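Local coordinates for replicase polyprotein 1a (PDB 3LD1) that is processed into viral non-structural proteins, among them nsp2, whose nsp2a fragment from avian infectious bronchitis virus is of uncertain function, at residues Lys103-Cys106 against Gln107-Thr111; Ile125-Pro128 against Thr129-Leu132. The protein carries 3 engineered substitutions. One frame throughout, in Å; residues are numbered along the deposited sequence.

Interaction 1: residues Lys103-Cys106 against Gln107-Thr111; sequences KTAC and QWSLT
Ala105 lies against one face of the Trp108 indole. Its CA sits 3.5 Å from the centroid of the five-membered ring, 19° off the normal, which makes this a CH-pi contact, and the methyl group continues the cover onto the benzo ring, with Ala105 CB 3.6 Å from Trp108 CZ2. The indole can fold back like this because Trp108 CG stands between its own backbone N and carbonyl carbon (chi1 54°), which carries the ring back along the turn instead of out from it. Thr104 comes in at the indole's edge: OG1 lies in the ring plane, 2.9 Å from Trp108 NE1, and each of the two is hydrogen-bonded to Leu101 O. The contact is built on the single helical turn 105-108, which follows helix 93-103 and precedes helix 112-121 in the chain, with Thr104 at its N-cap position but giving no side-chain cap. Further along, Ser109 grips the turn twice through one acceptor. Ser109 OG bonds to Ala105 O at 2.7 Å from above the carbonyl plane, and Ser109 N reaches the same oxygen at 3.0 Å, tilted only slightly from that plane. A chi1 of 71° turns the hydroxyl back over the backbone for this, and Gln141 OE1 is its second partner. The Trp108 side chain also touches Met145 of helix 140-162 and Leu115 and Arg118 of helix 112-121.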
# COMPACT_ATOMS: atom_id res chain seq x y z
N LYS A 103 -19.30 -11.27 22.54
CA LYS A 103 -19.43 -11.87 23.84
C LYS A 103 -18.09 -12.16 24.51
O LYS A 103 -17.93 -11.88 25.68
CB LYS A 103 -20.29 -13.14 23.77
CG LYS A 103 -21.70 -12.94 24.39
CD LYS A 103 -22.90 -13.63 23.62
CE LYS A 103 -24.32 -13.11 24.17
NZ LYS A 103 -25.56 -13.84 23.64
N THR A 104 -17.11 -12.67 23.77
CA THR A 104 -15.80 -12.92 24.35
C THR A 104 -14.84 -11.69 24.37
O THR A 104 -13.68 -11.84 24.69
CB THR A 104 -15.11 -14.14 23.67
OG1 THR A 104 -14.90 -13.90 22.26
CG2 THR A 104 -15.89 -15.40 23.89
N ALA A 105 -15.28 -10.49 24.03
CA ALA A 105 -14.30 -9.36 23.93
C ALA A 105 -13.84 -8.98 25.31
O ALA A 105 -12.72 -8.53 25.52
CB ALA A 105 -14.88 -8.18 23.28
N CYS A 106 -14.72 -9.20 26.24
CA CYS A 106 -14.41 -8.92 27.56
C CYS A 106 -13.15 -9.74 27.93
O CYS A 106 -12.44 -9.37 28.86
CB CYS A 106 -15.64 -9.22 28.40
SG CYS A 106 -16.10 -11.00 28.40
N GLN A 107 -12.80 -10.78 27.16
CA GLN A 107 -11.53 -11.44 27.39
C GLN A 107 -10.49 -11.05 26.44
O GLN A 107 -9.42 -10.68 26.87
CB GLN A 107 -11.59 -12.96 27.37
CG GLN A 107 -12.59 -13.52 28.34
CD GLN A 107 -13.25 -14.80 27.79
OE1 GLN A 107 -12.83 -15.37 26.77
NE2 GLN A 107 -14.28 -15.25 28.46
N TRP A 108 -10.73 -11.12 25.13
CA TRP A 108 -9.61 -10.98 24.20
C TRP A 108 -9.16 -9.53 23.95
O TRP A 108 -8.07 -9.27 23.42
CB TRP A 108 -9.88 -11.75 22.92
CG TRP A 108 -11.20 -11.41 22.22
CD1 TRP A 108 -12.34 -12.17 22.23
CD2 TRP A 108 -11.50 -10.24 21.42
NE1 TRP A 108 -13.33 -11.55 21.52
CE2 TRP A 108 -12.85 -10.38 20.99
CE3 TRP A 108 -10.78 -9.10 21.03
CZ2 TRP A 108 -13.51 -9.39 20.16
CZ3 TRP A 108 -11.42 -8.09 20.21
CH2 TRP A 108 -12.76 -8.28 19.75
N SER A 109 -9.97 -8.57 24.35
CA SER A 109 -9.58 -7.19 24.22
C SER A 109 -8.92 -6.53 25.41
O SER A 109 -8.64 -5.33 25.36
CB SER A 109 -10.75 -6.33 23.76
OG SER A 109 -11.74 -6.16 24.74
N LEU A 110 -8.65 -7.32 26.45
CA LEU A 110 -7.97 -6.89 27.70
C LEU A 110 -6.70 -6.05 27.43
O LEU A 110 -6.65 -4.92 27.87
CB LEU A 110 -7.62 -8.14 28.57
CG LEU A 110 -8.57 -8.49 29.72
CD1 LEU A 110 -9.94 -7.92 29.49
CD2 LEU A 110 -8.61 -9.98 30.15
N THR A 111 -5.75 -6.60 26.64
CA THR A 111 -4.45 -6.05 26.36
C THR A 111 -3.89 -6.35 24.91
O THR A 111 -4.38 -7.26 24.21
CB THR A 111 -3.46 -6.75 27.26
OG1 THR A 111 -3.38 -8.16 26.93
CG2 THR A 111 -3.88 -6.62 28.72

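Interaction 2: residues Ile125-Pro128 against Thr129-Leu132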
# COMPACT_ATOMS: atom_id res chain seq x y z
N ILE A 125 -11.79 -19.98 13.85
CA ILE A 125 -13.26 -19.94 13.94
C ILE A 125 -13.89 -19.35 12.67
O ILE A 125 -15.02 -19.68 12.36
CB ILE A 125 -13.73 -19.23 15.25
CG1 ILE A 125 -13.32 -20.03 16.51
CG2 ILE A 125 -15.25 -18.87 15.23
CD1 ILE A 125 -14.17 -21.30 16.83
N PHE A 126 -13.15 -18.52 11.92
CA PHE A 126 -13.62 -17.90 10.69
C PHE A 126 -12.87 -18.27 9.43
O PHE A 126 -11.65 -18.45 9.44
CB PHE A 126 -13.53 -16.42 10.84
CG PHE A 126 -14.43 -15.87 11.91
CD1 PHE A 126 -14.00 -15.77 13.26
CD2 PHE A 126 -15.71 -15.40 11.59
CE1 PHE A 126 -14.86 -15.19 14.30
CE2 PHE A 126 -16.57 -14.85 12.61
CZ PHE A 126 -16.15 -14.77 13.96
N ASP A 127 -13.59 -18.35 8.33
CA ASP A 127 -12.93 -18.62 7.05
C ASP A 127 -12.49 -17.30 6.42
O ASP A 127 -12.80 -16.22 6.98
CB ASP A 127 -13.86 -19.34 6.08
CG ASP A 127 -15.14 -18.58 5.80
OD1 ASP A 127 -15.15 -17.37 5.40
OD2 ASP A 127 -16.19 -19.21 5.99
N PRO A 128 -11.81 -17.39 5.24
CA PRO A 128 -11.12 -16.21 4.69
C PRO A 128 -12.03 -15.07 4.41
O PRO A 128 -11.70 -13.92 4.65
CB PRO A 128 -10.43 -16.76 3.45
CG PRO A 128 -10.16 -18.19 3.87
CD PRO A 128 -11.51 -18.57 4.41
N THR A 129 -13.23 -15.37 4.01
CA THR A 129 -14.20 -14.36 3.66
C THR A 129 -14.78 -13.67 4.92
O THR A 129 -15.06 -12.43 4.98
CB THR A 129 -15.29 -15.12 2.84
OG1 THR A 129 -14.73 -15.47 1.57
CG2 THR A 129 -16.63 -14.36 2.65
N GLU A 130 -14.97 -14.47 5.95
CA GLU A 130 -15.60 -13.90 7.08
C GLU A 130 -14.56 -13.01 7.78
O GLU A 130 -14.90 -11.94 8.26
CB GLU A 130 -16.12 -15.00 8.00
CG GLU A 130 -17.42 -15.71 7.55
CD GLU A 130 -17.63 -17.00 8.34
OE1 GLU A 130 -16.61 -17.67 8.71
OE2 GLU A 130 -18.80 -17.34 8.62
N ILE A 131 -13.30 -13.44 7.79
CA ILE A 131 -12.21 -12.65 8.24
C ILE A 131 -12.16 -11.32 7.54
O ILE A 131 -12.22 -10.24 8.17
CB ILE A 131 -10.86 -13.38 8.06
CG1 ILE A 131 -10.90 -14.70 8.87
CG2 ILE A 131 -9.73 -12.45 8.44
CD1 ILE A 131 -9.63 -15.07 9.48
N LEU A 132 -12.14 -11.35 6.21
CA LEU A 132 -12.16 -10.05 5.53
C LEU A 132 -13.33 -9.17 5.98
O LEU A 132 -13.16 -8.00 6.04
CB LEU A 132 -12.06 -10.18 4.01
CG LEU A 132 -10.79 -10.30 3.13
CD1 LEU A 132 -9.32 -10.21 3.75
CD2 LEU A 132 -10.97 -11.58 2.25
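Asp127 and Glu130 reach across the start of a helix toward each other's backbone, forming a capping box. Asp127 OD1 takes the N-H of Glu130 at 3.0 Å, met nearly along the carboxylate C-O bond, and has a weak bond from Thr129 N as well. In return Glu130 OE1 receives Asp127 N at 3.1 Å through its anti lone pair, an almost straight bond at 169°. The two side chains cross at about a right angle, yet their carboxylates are nearly coplanar, 14° apart, and this brings Asp127 OD2 within 3.2 Å of Glu130 OE1. That like-charge approach is probably eased by Lys97, which forms a salt bridge with Glu130 OE1. Asp127 CG lies between the backbone N and carbonyl carbon (chi1 58°), the setting that swings OD1 over the first turn. Phe126 presents its ring edge to Glu130, with CD2 3.6 Å from Glu130 CB, while Phe126 CB packs on Ile131 CG1 at 3.7 Å. The box thus opens helix 128-134 after the loop from helix 112-121; Phe126 and Glu130 face Lys97 and Phe94 of helix 93-103, and Ile131 rests on Leu122 and Asp123.

Interaction 1 comes first along the chain and interaction 2 follows it, separated by helix 112-121 and the start of the loop after it. Their centres are 19 Å apart and their nearest atoms about 8 Å apart, so the two do not touch. What they share is helix 93-103: residues 103-111 carry on from its C-terminal end, whereas residues 125-132 meet its side through Phe94 and Lys97. Interaction 1 takes in the whole short helix 105-108, interaction 2 the start of helix 128-134. Both lie at breaks between successive helices of the helical part of nsp2a, the first between 93-103 and 112-121, the second between 112-121 and 128-134.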